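Local structure of 6-aminohexanoate-cyclic-dimer hydrolase (Arthrobacter sp., 3A2Q) at residues D100-Q105 / G231-D236; R245-G250 / G458-L463; I22-L27 / E58-P63; D73-S78 / A210-F215; A30-V35 / P48-A53. The protein hydrolyses the cyclic dimer of 6-aminohexanoic acid, a by-product of nylon-6 manufacture, to the linear dimer. The protein carries 1 engineered substitution. All blocks are in the same frame, centred on the assembly; numbering follows the deposited sequence.

Contact 1. Residues D100-Q105 / G231-D236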
# COMPACT_ATOMS: atom_id res chain seq x y z
N ASP A 100 12.64 13.51 10.45
CA ASP A 100 11.94 12.24 10.49
C ASP A 100 10.44 12.52 10.39
O ASP A 100 9.94 13.46 11.02
CB ASP A 100 12.17 11.50 11.82
CG ASP A 100 13.52 10.81 11.89
OD1 ASP A 100 14.02 10.34 10.85
OD2 ASP A 100 14.07 10.72 13.01
N ALA A 101 9.73 11.72 9.61
CA ALA A 101 8.28 11.90 9.51
C ALA A 101 7.73 11.32 10.81
O ALA A 101 8.41 10.53 11.46
CB ALA A 101 7.73 11.12 8.33
N TYR A 102 6.53 11.72 11.20
CA TYR A 102 5.94 11.20 12.43
C TYR A 102 5.91 9.67 12.40
O TYR A 102 6.18 9.02 13.40
CB TYR A 102 4.52 11.74 12.61
CG TYR A 102 4.44 13.21 12.93
CD1 TYR A 102 3.48 14.03 12.33
CD2 TYR A 102 5.31 13.80 13.86
CE1 TYR A 102 3.38 15.38 12.64
CE2 TYR A 102 5.21 15.16 14.18
CZ TYR A 102 4.24 15.94 13.56
OH TYR A 102 4.11 17.28 13.88
N PHE A 103 5.57 9.10 11.24
CA PHE A 103 5.51 7.65 11.09
C PHE A 103 6.84 7.02 11.51
O PHE A 103 6.87 6.07 12.28
CB PHE A 103 5.23 7.27 9.62
CG PHE A 103 5.01 5.79 9.40
CD1 PHE A 103 3.73 5.25 9.43
CD2 PHE A 103 6.09 4.94 9.17
CE1 PHE A 103 3.52 3.88 9.24
CE2 PHE A 103 5.90 3.57 8.98
CZ PHE A 103 4.61 3.04 9.01
N VAL A 104 7.94 7.58 10.98
CA VAL A 104 9.27 7.07 11.29
C VAL A 104 9.61 7.18 12.78
O VAL A 104 10.18 6.25 13.35
CB VAL A 104 10.35 7.82 10.46
CG1 VAL A 104 11.74 7.41 10.92
CG2 VAL A 104 10.17 7.49 8.99
N GLN A 105 9.24 8.29 13.41
CA GLN A 105 9.52 8.47 14.83
C GLN A 105 8.75 7.45 15.67
O GLN A 105 9.29 6.88 16.61
CB GLN A 105 9.14 9.88 15.28
CG GLN A 105 9.85 10.99 14.53
CD GLN A 105 9.52 12.36 15.09
OE1 GLN A 105 8.35 12.66 15.34
NE2 GLN A 105 10.53 13.19 15.26
N GLY A 231 -3.28 7.76 15.14
CA GLY A 231 -3.54 8.91 15.98
C GLY A 231 -3.37 10.27 15.33
O GLY A 231 -2.54 10.43 14.42
N HIS A 232 -4.14 11.25 15.79
CA HIS A 232 -4.06 12.60 15.25
C HIS A 232 -2.79 13.33 15.66
O HIS A 232 -2.45 13.38 16.85
CB HIS A 232 -5.27 13.43 15.71
CG HIS A 232 -5.27 14.84 15.19
ND1 HIS A 232 -5.54 15.14 13.88
CD2 HIS A 232 -4.98 16.01 15.80
CE1 HIS A 232 -5.42 16.45 13.70
NE2 HIS A 232 -5.08 17.00 14.85
N ARG A 233 -2.10 13.92 14.69
CA ARG A 233 -0.88 14.68 14.96
C ARG A 233 -1.13 16.11 14.49
O ARG A 233 -2.02 16.36 13.69
CB ARG A 233 0.33 14.10 14.19
CG ARG A 233 0.62 12.61 14.45
CD ARG A 233 0.71 12.26 15.93
NE ARG A 233 1.78 12.95 16.65
CZ ARG A 233 3.06 12.59 16.64
NH1 ARG A 233 3.46 11.54 15.94
NH2 ARG A 233 3.95 13.29 17.34
N PRO A 234 -0.34 17.06 15.00
CA PRO A 234 -0.51 18.47 14.61
C PRO A 234 -0.51 18.71 13.11
O PRO A 234 0.42 18.33 12.39
CB PRO A 234 0.67 19.16 15.30
CG PRO A 234 0.93 18.30 16.49
CD PRO A 234 0.78 16.91 15.94
N GLY A 235 -1.57 19.36 12.62
CA GLY A 235 -1.66 19.65 11.21
C GLY A 235 -2.38 18.62 10.36
O GLY A 235 -2.78 18.92 9.24
N ASP A 236 -2.53 17.40 10.87
CA ASP A 236 -3.22 16.36 10.11
C ASP A 236 -4.56 16.88 9.64
O ASP A 236 -5.36 17.38 10.43
CB ASP A 236 -3.44 15.10 10.95
CG ASP A 236 -2.19 14.27 11.10
OD1 ASP A 236 -1.21 14.53 10.39
OD2 ASP A 236 -2.21 13.34 11.93
O HOH W 1 6.19 11.07 16.68

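Contact 2. Residues R245-G250 / G458-L463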
# COMPACT_ATOMS: atom_id res chain seq x y z
N ARG A 245 -10.40 0.10 22.27
CA ARG A 245 -9.34 -0.78 22.74
C ARG A 245 -8.22 -0.85 21.70
O ARG A 245 -8.46 -0.59 20.52
CB ARG A 245 -9.92 -2.18 22.94
CG ARG A 245 -9.39 -2.94 24.12
CD ARG A 245 -9.85 -4.39 24.03
NE ARG A 245 -11.23 -4.52 23.57
CZ ARG A 245 -12.30 -4.10 24.24
NH1 ARG A 245 -12.16 -3.52 25.43
NH2 ARG A 245 -13.51 -4.26 23.73
N PRO A 246 -7.00 -1.20 22.12
CA PRO A 246 -5.92 -1.28 21.13
C PRO A 246 -6.26 -2.41 20.15
O PRO A 246 -6.87 -3.40 20.54
CB PRO A 246 -4.68 -1.59 21.97
CG PRO A 246 -5.03 -0.99 23.32
CD PRO A 246 -6.48 -1.37 23.48
N TYR A 247 -5.87 -2.26 18.89
CA TYR A 247 -6.18 -3.28 17.90
C TYR A 247 -5.58 -4.65 18.19
O TYR A 247 -6.19 -5.67 17.88
CB TYR A 247 -5.76 -2.78 16.52
CG TYR A 247 -6.59 -1.62 16.06
CD1 TYR A 247 -7.93 -1.78 15.72
CD2 TYR A 247 -6.05 -0.33 16.01
CE1 TYR A 247 -8.72 -0.70 15.35
CE2 TYR A 247 -6.83 0.76 15.64
CZ TYR A 247 -8.17 0.57 15.31
OH TYR A 247 -8.95 1.63 14.93
N ALA A 248 -4.40 -4.68 18.78
CA ALA A 248 -3.76 -5.96 19.10
C ALA A 248 -4.62 -6.76 20.07
O ALA A 248 -4.51 -7.99 20.15
CB ALA A 248 -2.38 -5.73 19.68
N GLN A 249 -5.49 -6.07 20.81
CA GLN A 249 -6.37 -6.72 21.77
C GLN A 249 -7.72 -7.12 21.19
O GLN A 249 -8.24 -8.20 21.47
CB GLN A 249 -6.61 -5.79 22.97
CG GLN A 249 -5.40 -5.56 23.86
CD GLN A 249 -5.70 -4.60 25.00
OE1 GLN A 249 -6.71 -4.72 25.69
NE2 GLN A 249 -4.81 -3.63 25.21
N GLY A 250 -8.30 -6.24 20.37
CA GLY A 250 -9.60 -6.51 19.79
C GLY A 250 -9.65 -7.52 18.66
O GLY A 250 -10.71 -8.09 18.37
N GLY A 458 -13.77 3.85 9.63
CA GLY A 458 -13.29 3.72 10.99
C GLY A 458 -13.40 2.37 11.68
O GLY A 458 -12.98 2.24 12.83
N ARG A 459 -13.92 1.36 11.00
CA ARG A 459 -14.08 0.05 11.62
C ARG A 459 -12.99 -0.99 11.37
O ARG A 459 -13.28 -2.14 11.02
CB ARG A 459 -15.44 -0.54 11.24
CG ARG A 459 -16.64 0.30 11.64
CD ARG A 459 -16.56 0.70 13.11
NE ARG A 459 -16.48 -0.44 14.01
CZ ARG A 459 -17.52 -1.18 14.39
NH1 ARG A 459 -18.74 -0.91 13.94
NH2 ARG A 459 -17.34 -2.19 15.24
N GLU A 460 -11.73 -0.60 11.57
CA GLU A 460 -10.63 -1.54 11.41
C GLU A 460 -10.78 -2.67 12.42
O GLU A 460 -10.32 -3.78 12.19
CB GLU A 460 -9.28 -0.84 11.63
CG GLU A 460 -8.78 -0.06 10.44
CD GLU A 460 -9.19 1.39 10.46
OE1 GLU A 460 -10.37 1.68 10.76
OE2 GLU A 460 -8.33 2.25 10.16
N ASP A 461 -11.43 -2.38 13.54
CA ASP A 461 -11.62 -3.41 14.56
C ASP A 461 -12.37 -4.61 13.98
O ASP A 461 -11.93 -5.75 14.14
CB ASP A 461 -12.35 -2.84 15.78
CG ASP A 461 -13.72 -2.28 15.45
OD1 ASP A 461 -13.83 -1.46 14.51
OD2 ASP A 461 -14.70 -2.64 16.14
N LEU A 462 -13.49 -4.36 13.30
CA LEU A 462 -14.27 -5.44 12.69
C LEU A 462 -13.48 -6.06 11.55
O LEU A 462 -13.45 -7.29 11.39
CB LEU A 462 -15.59 -4.91 12.13
CG LEU A 462 -16.67 -4.44 13.11
CD1 LEU A 462 -17.89 -3.98 12.31
CD2 LEU A 462 -17.04 -5.57 14.06
N LEU A 463 -12.84 -5.21 10.76
CA LEU A 463 -12.06 -5.68 9.63
C LEU A 463 -10.96 -6.66 10.04
O LEU A 463 -10.84 -7.73 9.45
CB LEU A 463 -11.44 -4.49 8.89
CG LEU A 463 -10.69 -4.80 7.60
CD1 LEU A 463 -11.64 -5.41 6.57
CD2 LEU A 463 -10.07 -3.53 7.07
O HOH W 2 -11.45 0.76 14.61

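Contact 3. Residues I22-L27 / E58-P63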
# COMPACT_ATOMS: atom_id res chain seq x y z
N ILE A 22 17.25 -15.31 20.50
CA ILE A 22 18.09 -14.61 19.54
C ILE A 22 18.50 -13.23 20.05
O ILE A 22 17.80 -12.63 20.86
CB ILE A 22 17.36 -14.43 18.19
CG1 ILE A 22 16.92 -15.80 17.66
CG2 ILE A 22 18.27 -13.75 17.18
CD1 ILE A 22 16.15 -15.72 16.36
N SER A 23 19.64 -12.75 19.57
CA SER A 23 20.14 -11.44 19.95
C SER A 23 19.70 -10.42 18.91
O SER A 23 19.36 -10.78 17.79
CB SER A 23 21.67 -11.47 20.03
OG SER A 23 22.19 -10.19 20.30
N ARG A 24 19.72 -9.14 19.28
CA ARG A 24 19.33 -8.08 18.36
C ARG A 24 20.29 -8.02 17.18
O ARG A 24 19.89 -7.69 16.06
CB ARG A 24 19.32 -6.73 19.07
CG ARG A 24 18.42 -6.67 20.28
CD ARG A 24 18.42 -5.29 20.90
NE ARG A 24 17.51 -5.22 22.04
CZ ARG A 24 17.21 -4.10 22.69
NH1 ARG A 24 17.75 -2.95 22.31
NH2 ARG A 24 16.36 -4.13 23.71
N THR A 25 21.55 -8.32 17.45
CA THR A 25 22.58 -8.30 16.42
C THR A 25 22.42 -9.50 15.50
O THR A 25 22.60 -9.38 14.29
CB THR A 25 23.98 -8.36 17.04
OG1 THR A 25 24.08 -7.41 18.10
CG2 THR A 25 25.04 -8.05 15.99
N GLU A 26 22.07 -10.64 16.08
CA GLU A 26 21.87 -11.86 15.30
C GLU A 26 20.74 -11.65 14.29
O GLU A 26 20.93 -11.83 13.09
CB GLU A 26 21.54 -13.03 16.22
CG GLU A 26 22.76 -13.64 16.91
CD GLU A 26 22.40 -14.78 17.85
OE1 GLU A 26 23.30 -15.56 18.20
OE2 GLU A 26 21.21 -14.88 18.23
N LEU A 27 19.58 -11.26 14.80
CA LEU A 27 18.42 -11.03 13.95
C LEU A 27 18.74 -10.00 12.87
O LEU A 27 18.48 -10.23 11.68
CB LEU A 27 17.23 -10.54 14.79
CG LEU A 27 15.93 -10.23 14.04
CD1 LEU A 27 15.44 -11.48 13.31
CD2 LEU A 27 14.89 -9.74 15.02
N GLU A 58 20.93 -1.14 18.86
CA GLU A 58 21.55 -1.11 20.17
C GLU A 58 20.70 -0.31 21.16
O GLU A 58 20.62 -0.64 22.34
CB GLU A 58 22.95 -0.50 20.08
CG GLU A 58 23.87 -1.20 19.08
CD GLU A 58 25.25 -0.57 19.01
OE1 GLU A 58 25.35 0.65 18.77
OE2 GLU A 58 26.24 -1.31 19.20
N LEU A 59 20.05 0.74 20.65
CA LEU A 59 19.23 1.62 21.48
C LEU A 59 17.74 1.25 21.52
O LEU A 59 17.02 1.64 22.44
CB LEU A 59 19.38 3.06 20.99
CG LEU A 59 20.82 3.56 20.87
CD1 LEU A 59 20.85 4.89 20.13
CD2 LEU A 59 21.44 3.69 22.26
N ALA A 60 17.29 0.49 20.52
CA ALA A 60 15.88 0.10 20.41
C ALA A 60 15.26 -0.42 21.71
O ALA A 60 15.90 -1.13 22.48
CB ALA A 60 15.72 -0.95 19.31
N SER A 61 14.00 -0.07 21.93
CA SER A 61 13.25 -0.49 23.11
C SER A 61 11.75 -0.42 22.85
O SER A 61 11.27 0.53 22.23
CB SER A 61 13.60 0.39 24.31
OG SER A 61 13.24 1.74 24.08
N GLY A 62 11.01 -1.42 23.32
CA GLY A 62 9.58 -1.45 23.12
C GLY A 62 9.07 -2.84 22.75
O GLY A 62 9.83 -3.80 22.77
N PRO A 63 7.78 -2.96 22.39
CA PRO A 63 7.17 -4.24 22.00
C PRO A 63 7.78 -4.91 20.77
O PRO A 63 7.53 -6.08 20.51
CB PRO A 63 5.70 -3.88 21.79
CG PRO A 63 5.75 -2.41 21.43
CD PRO A 63 6.78 -1.88 22.37

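Contact 4. Residues D73-S78 / A210-F215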
# COMPACT_ATOMS: atom_id res chain seq x y z
N ASP A 73 10.35 5.00 -0.35
CA ASP A 73 11.03 6.27 -0.59
C ASP A 73 10.09 7.27 -1.24
O ASP A 73 10.35 7.78 -2.34
CB ASP A 73 12.29 6.07 -1.45
CG ASP A 73 13.09 7.36 -1.62
OD1 ASP A 73 13.18 8.13 -0.64
OD2 ASP A 73 13.62 7.59 -2.72
N LEU A 74 8.98 7.54 -0.55
CA LEU A 74 7.97 8.47 -1.02
C LEU A 74 7.15 8.97 0.17
O LEU A 74 6.84 8.20 1.09
CB LEU A 74 7.03 7.78 -2.02
CG LEU A 74 6.04 8.67 -2.77
CD1 LEU A 74 6.79 9.56 -3.76
CD2 LEU A 74 5.04 7.79 -3.51
N THR A 75 6.81 10.26 0.15
CA THR A 75 6.00 10.89 1.20
C THR A 75 6.71 11.04 2.54
O THR A 75 7.12 12.14 2.91
CB THR A 75 4.68 10.11 1.41
OG1 THR A 75 4.04 9.91 0.14
CG2 THR A 75 3.73 10.90 2.32
N VAL A 76 6.83 9.94 3.29
CA VAL A 76 7.49 10.00 4.58
C VAL A 76 8.99 9.94 4.34
O VAL A 76 9.44 9.30 3.39
CB VAL A 76 7.08 8.81 5.49
CG1 VAL A 76 5.58 8.84 5.73
CG2 VAL A 76 7.48 7.50 4.85
N VAL A 77 9.76 10.64 5.17
CA VAL A 77 11.21 10.65 5.01
C VAL A 77 11.92 10.34 6.32
O VAL A 77 11.33 10.41 7.39
CB VAL A 77 11.70 12.02 4.49
CG1 VAL A 77 11.17 12.25 3.08
CG2 VAL A 77 11.23 13.14 5.41
N SER A 78 13.20 9.98 6.21
CA SER A 78 14.02 9.67 7.37
C SER A 78 15.19 10.66 7.40
O SER A 78 15.83 10.91 6.38
CB SER A 78 14.53 8.23 7.30
OG SER A 78 15.17 7.97 6.06
N ALA A 210 -4.90 9.90 -0.77
CA ALA A 210 -3.65 9.20 -0.44
C ALA A 210 -3.57 8.89 1.06
O ALA A 210 -3.59 9.79 1.89
CB ALA A 210 -2.45 10.05 -0.87
N HIS A 211 -3.48 7.60 1.38
CA HIS A 211 -3.41 7.13 2.77
C HIS A 211 -2.08 6.41 3.00
O HIS A 211 -1.60 5.71 2.11
CB HIS A 211 -4.47 6.06 3.06
CG HIS A 211 -5.89 6.47 2.83
ND1 HIS A 211 -6.36 6.94 1.62
CD2 HIS A 211 -6.99 6.33 3.62
CE1 HIS A 211 -7.67 7.06 1.67
NE2 HIS A 211 -8.08 6.69 2.87
N GLU A 212 -1.51 6.55 4.20
CA GLU A 212 -0.30 5.80 4.51
C GLU A 212 -0.84 4.42 4.87
O GLU A 212 -1.91 4.31 5.49
CB GLU A 212 0.46 6.39 5.70
CG GLU A 212 0.99 7.80 5.46
CD GLU A 212 1.68 7.94 4.11
OE1 GLU A 212 1.21 8.76 3.30
OE2 GLU A 212 2.68 7.22 3.87
N GLY A 213 -0.12 3.37 4.47
CA GLY A 213 -0.57 2.02 4.72
C GLY A 213 0.47 1.09 5.31
O GLY A 213 1.62 1.49 5.54
N LEU A 214 0.08 -0.17 5.52
CA LEU A 214 0.95 -1.15 6.16
C LEU A 214 1.02 -2.50 5.47
O LEU A 214 0.01 -2.98 4.92
CB LEU A 214 0.47 -1.36 7.60
CG LEU A 214 0.27 -0.08 8.41
CD1 LEU A 214 -0.55 -0.38 9.65
CD2 LEU A 214 1.63 0.52 8.77
N PHE A 215 2.20 -3.11 5.53
CA PHE A 215 2.48 -4.42 4.94
C PHE A 215 2.95 -5.38 6.03
O PHE A 215 3.72 -5.00 6.89
CB PHE A 215 3.62 -4.33 3.91
CG PHE A 215 3.22 -3.75 2.59
CD1 PHE A 215 2.50 -4.51 1.68
CD2 PHE A 215 3.61 -2.46 2.25
CE1 PHE A 215 2.16 -3.99 0.43
CE2 PHE A 215 3.28 -1.93 1.00
CZ PHE A 215 2.55 -2.69 0.09

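Contact 5. Residues A30-V35 / P48-A53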
# COMPACT_ATOMS: atom_id res chain seq x y z
N ALA A 30 21.45 -11.32 10.53
CA ALA A 30 20.89 -12.43 9.77
C ALA A 30 19.98 -11.85 8.69
O ALA A 30 19.87 -12.39 7.59
CB ALA A 30 20.09 -13.35 10.69
N THR A 31 19.32 -10.73 9.02
CA THR A 31 18.43 -10.07 8.09
C THR A 31 19.22 -9.33 7.00
O THR A 31 18.87 -9.39 5.82
CB THR A 31 17.51 -9.06 8.82
OG1 THR A 31 16.72 -9.77 9.80
CG2 THR A 31 16.58 -8.37 7.84
N ILE A 32 20.28 -8.64 7.40
CA ILE A 32 21.11 -7.91 6.44
C ILE A 32 21.77 -8.87 5.45
O ILE A 32 21.84 -8.59 4.25
CB ILE A 32 22.22 -7.10 7.16
CG1 ILE A 32 21.59 -6.04 8.07
CG2 ILE A 32 23.13 -6.44 6.14
CD1 ILE A 32 22.60 -5.22 8.85
N ALA A 33 22.24 -10.01 5.95
CA ALA A 33 22.88 -11.00 5.09
C ALA A 33 21.87 -11.48 4.04
O ALA A 33 22.19 -11.56 2.85
CB ALA A 33 23.36 -12.18 5.92
N HIS A 34 20.66 -11.78 4.50
CA HIS A 34 19.60 -12.25 3.62
C HIS A 34 19.30 -11.20 2.55
O HIS A 34 19.14 -11.53 1.37
CB HIS A 34 18.34 -12.54 4.44
CG HIS A 34 17.19 -13.04 3.63
ND1 HIS A 34 17.25 -14.20 2.89
CD2 HIS A 34 15.95 -12.54 3.44
CE1 HIS A 34 16.10 -14.39 2.28
NE2 HIS A 34 15.29 -13.40 2.59
N VAL A 35 19.24 -9.94 2.96
CA VAL A 35 18.98 -8.84 2.03
C VAL A 35 20.06 -8.78 0.95
O VAL A 35 19.76 -8.67 -0.24
CB VAL A 35 18.93 -7.48 2.77
CG1 VAL A 35 18.82 -6.34 1.78
CG2 VAL A 35 17.74 -7.46 3.72
N PRO A 48 19.77 0.83 1.05
CA PRO A 48 20.03 0.13 2.31
C PRO A 48 20.50 1.11 3.38
O PRO A 48 21.18 2.08 3.08
CB PRO A 48 21.13 -0.87 1.93
CG PRO A 48 21.82 -0.20 0.78
CD PRO A 48 20.69 0.37 -0.01
N LEU A 49 20.10 0.86 4.62
CA LEU A 49 20.47 1.70 5.75
C LEU A 49 20.94 0.79 6.87
O LEU A 49 20.47 0.90 8.01
CB LEU A 49 19.27 2.52 6.22
CG LEU A 49 18.63 3.47 5.21
CD1 LEU A 49 17.36 4.06 5.79
CD2 LEU A 49 19.61 4.57 4.84
N PHE A 50 21.87 -0.10 6.55
CA PHE A 50 22.39 -1.05 7.53
C PHE A 50 23.09 -0.41 8.73
O PHE A 50 22.97 -0.90 9.85
CB PHE A 50 23.33 -2.05 6.85
CG PHE A 50 22.72 -2.73 5.66
CD1 PHE A 50 21.40 -3.18 5.69
CD2 PHE A 50 23.47 -2.94 4.51
CE1 PHE A 50 20.84 -3.83 4.59
CE2 PHE A 50 22.93 -3.59 3.40
CZ PHE A 50 21.61 -4.04 3.44
N GLU A 51 23.81 0.68 8.51
CA GLU A 51 24.50 1.34 9.62
C GLU A 51 23.49 1.95 10.60
O GLU A 51 23.59 1.72 11.80
CB GLU A 51 25.46 2.41 9.10
CG GLU A 51 26.55 1.85 8.19
CD GLU A 51 27.35 0.73 8.85
OE1 GLU A 51 28.15 0.08 8.15
OE2 GLU A 51 27.19 0.50 10.07
N LYS A 52 22.53 2.71 10.08
CA LYS A 52 21.52 3.30 10.96
C LYS A 52 20.79 2.18 11.67
O LYS A 52 20.53 2.25 12.86
CB LYS A 52 20.52 4.14 10.16
CG LYS A 52 19.31 4.57 10.99
CD LYS A 52 18.38 5.51 10.25
CE LYS A 52 18.98 6.90 10.12
NZ LYS A 52 17.99 7.88 9.59
N ALA A 53 20.45 1.13 10.92
CA ALA A 53 19.75 -0.01 11.49
C ALA A 53 20.56 -0.59 12.64
O ALA A 53 20.01 -1.05 13.64
CB ALA A 53 19.51 -1.07 10.43

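Contact 1. Residues D100-Q105 / G231-D236
Tyr102 and Arg233 form a cation-pi pair on the surface of this amidase-family fold, where the first turn of helix 102-110 meets the loop that follows helix 219-229. Arg233 CZ lies 4.1 Å from the centroid of the Tyr102 ring and above its face, shifted toward the CG-CD2 side. The planes are 36° apart, and Arg233 NH1 lies toward the root of the tyrosine, 3.5 Å from Tyr102 CB. Bends at both chi2 and chi3 curl the arginine back on itself, and Arg233 CB also rests on the ring, 3.7 Å from Tyr102 CD1. At the far end of the tyrosine, OH touches Pro234 CD at 3.9 Å. With alanine in place of Tyr102 the guanidinium is likely to lose its aromatic platform, and a gap would open beside Pro234 CD. Water 1, in the guanidinium plane, accepts from Arg233 NH1 (2.9 Å) and donates to Gln105 OE1 (3.0 Å), bridging the segments. Arg106 NE also lies close to NH1, a like-charge proximity that the pi face and the water may partly offset. Behind this shell, Arg233 to Asp236 make a type II beta turn, with proline and glycine in the two central places that suit them. Asp236 OD1 bonds Ser195, while OD2 accepts from Arg233 N at 2.8 Å, met 56° out of the carboxylate plane.

Contact 2. Residues R245-G250 / G458-L463
A buried contact between two helix beginnings brings the Tyr247 ring against the backbone of Asp461 and the CB of Glu460, joining the short helix 247-250 to the start of the C-terminal helix 460-473. The ring reaches across with its CE1 corner: Asp461 N is 3.7 Å away, near the ring plane, and Glu460 CB lies obliquely at 3.8 Å. No direct hydrogen bond spans the two segments; water 2 makes the polar link. It sits in the plane of the ring and accepts from Tyr247 OH at 2.7 Å. In turn it donates to Gly458 O at 2.8 Å and, over a longer 3.3 Å, to Asp461 OD1. Tyrosine suits the place because its flat hydrocarbon body can be buried, here also against Ala223 and Leu226 of helix 219-229, while its hydroxyl serves the water. Gly458 has a positive phi (79°), which a residue without a side chain adopts easily.

Asp461 is itself held by Arg459, which grips it side-on: Arg459 NE bonds Asp461 OD1 at 2.9 Å and NH2 bonds OD2 at 2.8 Å, each oxygen using its syn lone pair. Leu462 CD1 lies over one face of that guanidinium. Glu460 offers Tyr247 only its aliphatic root, for its carboxylate turns to Thr190 and Arg193. Asp227 takes the N-H groups of Tyr247 and Ala248, fixing the first turn from which the ring projects. Since OD1 takes both the arginine and, over a long bond, the water, the tyrosine hydroxyl is coupled through that water to the salt bridge, probably only loosely.

Contact 3. Residues I22-L27 / E58-P63
The flat guanidinium of Arg24 points its NH1 corner at the backbone that leaves helix 50-59, with Leu59 C near its plane at one edge. The carbonyl oxygens of Ala60 and Glu58 come at it obliquely. The closest meeting is Arg24 NH1 with Ala60 O, 2.6 Å apart, but the N-H points well off the oxygen (122°), so this hydrogen bond counts as weak. Glu58 O stays farther off, 3.7 Å from Arg24 NH1. NH1 has another acceptor in Ser57 O, which may account for the poor aim at Ala60 O. Three carbonyls thus lie round NH1 of the charged guanidinium where a helix runs out, a place where a positive charge would be expected to interact well with the helix dipole.

Arginine suits the task because of its length. Its chain is extended from CG to NE, with chi2 and chi3 both close to 180°, and it carries the charge across from the first turn of helix 24-42. Along the way it packs on Val17 of helix 10-19 and on Ala65. On the other side Ala60 CB points toward the arginine and lies 4.1 Å from Arg24 NH1; a side chain this small lets NH1 come up to the carbonyl beside it.

The arginine springs from the first turn of its helix, whose start is capped. Glu26 OE2 accepts from Ser23 N at 3.0 Å, and Ser23 OG receives a weak bond from Thr25 N. Together Ser23 and Glu26 make a capping box, the classic N-terminal helix cap, so the contact joins a capped helix beginning to the carbonyl-rich end of another helix.

Contact 4. Residues D73-S78 / A210-F215
Glu212 OE2, which lies 3.8 Å from Val76 CG1, is held by two side chains of the neighbouring strand 165-170: His167 NE2 bonds it, and Asn169 ND2 adds a weak bond. The other oxygen, OE1, meets the methyl CG2 of Thr75 at 3.4 Å, the two side chains arriving from opposite directions. Across the two segments the carboxylate thus touches carbon alone, and the valine slides past it antiparallel. Bending at chi2 (-46°) folds the glutamate off strand 211-216 toward the loop. Thr75 presents its methyl because chi1, -50°, sets OG1 beside the backbone N and turns CG2 opposite that nitrogen. A leucine in place of Glu212 would probably leave His167 NE2 without its acceptor in a buried setting and set the imidazole free to turn.

Thr75 has an unusual positive phi of 70°, with a weak bond from Val76 N to Leu74 O at 2.8 Å; this is a classic gamma turn just after strand 68-72. That strand ends in Lys72, which by similarity belongs with Ser150 to the charge relay. Thr75 is about 6 Å from bound 6-aminohexanoic acid, side chain to ligand, so the contact lies at the edge of the amidase active site.

Contact 5. Residues A30-V35 / P48-A53
Phe50 packs its ring beneath Ile32, and each of its atoms from CB outward finds a partner on helix 24-42. CB touches the end of the isoleucine, CD1, at 3.8 Å. CG lies under Ile32 CG2, and ring atom CD1 is 3.7 Å from Ile32 CG1. Farther out, CE1 and CE2 still lie below the same CG2 methyl, and the tip CZ meets Val35 CG1 at 4.0 Å, where the valine sits at the ring edge, in its plane. The methyl is placed almost exactly over the middle: Ile32 CG2 is 3.6 Å from the ring centroid and 5° off the normal, a clear CH-pi contact. It gets there because chi1 of Ile32, -63°, sets CG1 beside the backbone N and CG2 opposite it, while CG1 extends toward the base of the phenylalanine.

The opposite face belongs to Pro48, whose CB is 3.5 Å above it toward the rim, so the ring is clamped between two aliphatic groups. Branched residues suit the helix side, giving methyls for both face and edge. Ile32 and Phe50 each also touch Leu115 of strand 113-118, and the cluster thus packs between helices 24-42 and 50-59 beside the end of the mixed sheet where 45-48 is the outermost strand.

Overall arrangement
From the N terminus, contact 3 closes a loop of thirty residues, and contact 5 is nested inside it; both join helix 24-42 to helix 50-59, at points whose centres lie 13 Å apart. Next come contacts 4 and 1, whose segments alternate, so that their loops cross. Contact 4 joins the loop after strand 68-72 to strand 211-216, and contact 1 joins helix 102-110 to the loop after helix 219-229. They also touch, Ala101 N probably bonding Val77 O. Contact 5 reaches contact 4 through Lys52 and Ser78. Contact 2 follows in series and spans the longest stretch, returning helix 460-473 to helix 247-250. Contact 4 lies close to the bound ligand and the probable charge-relay residues.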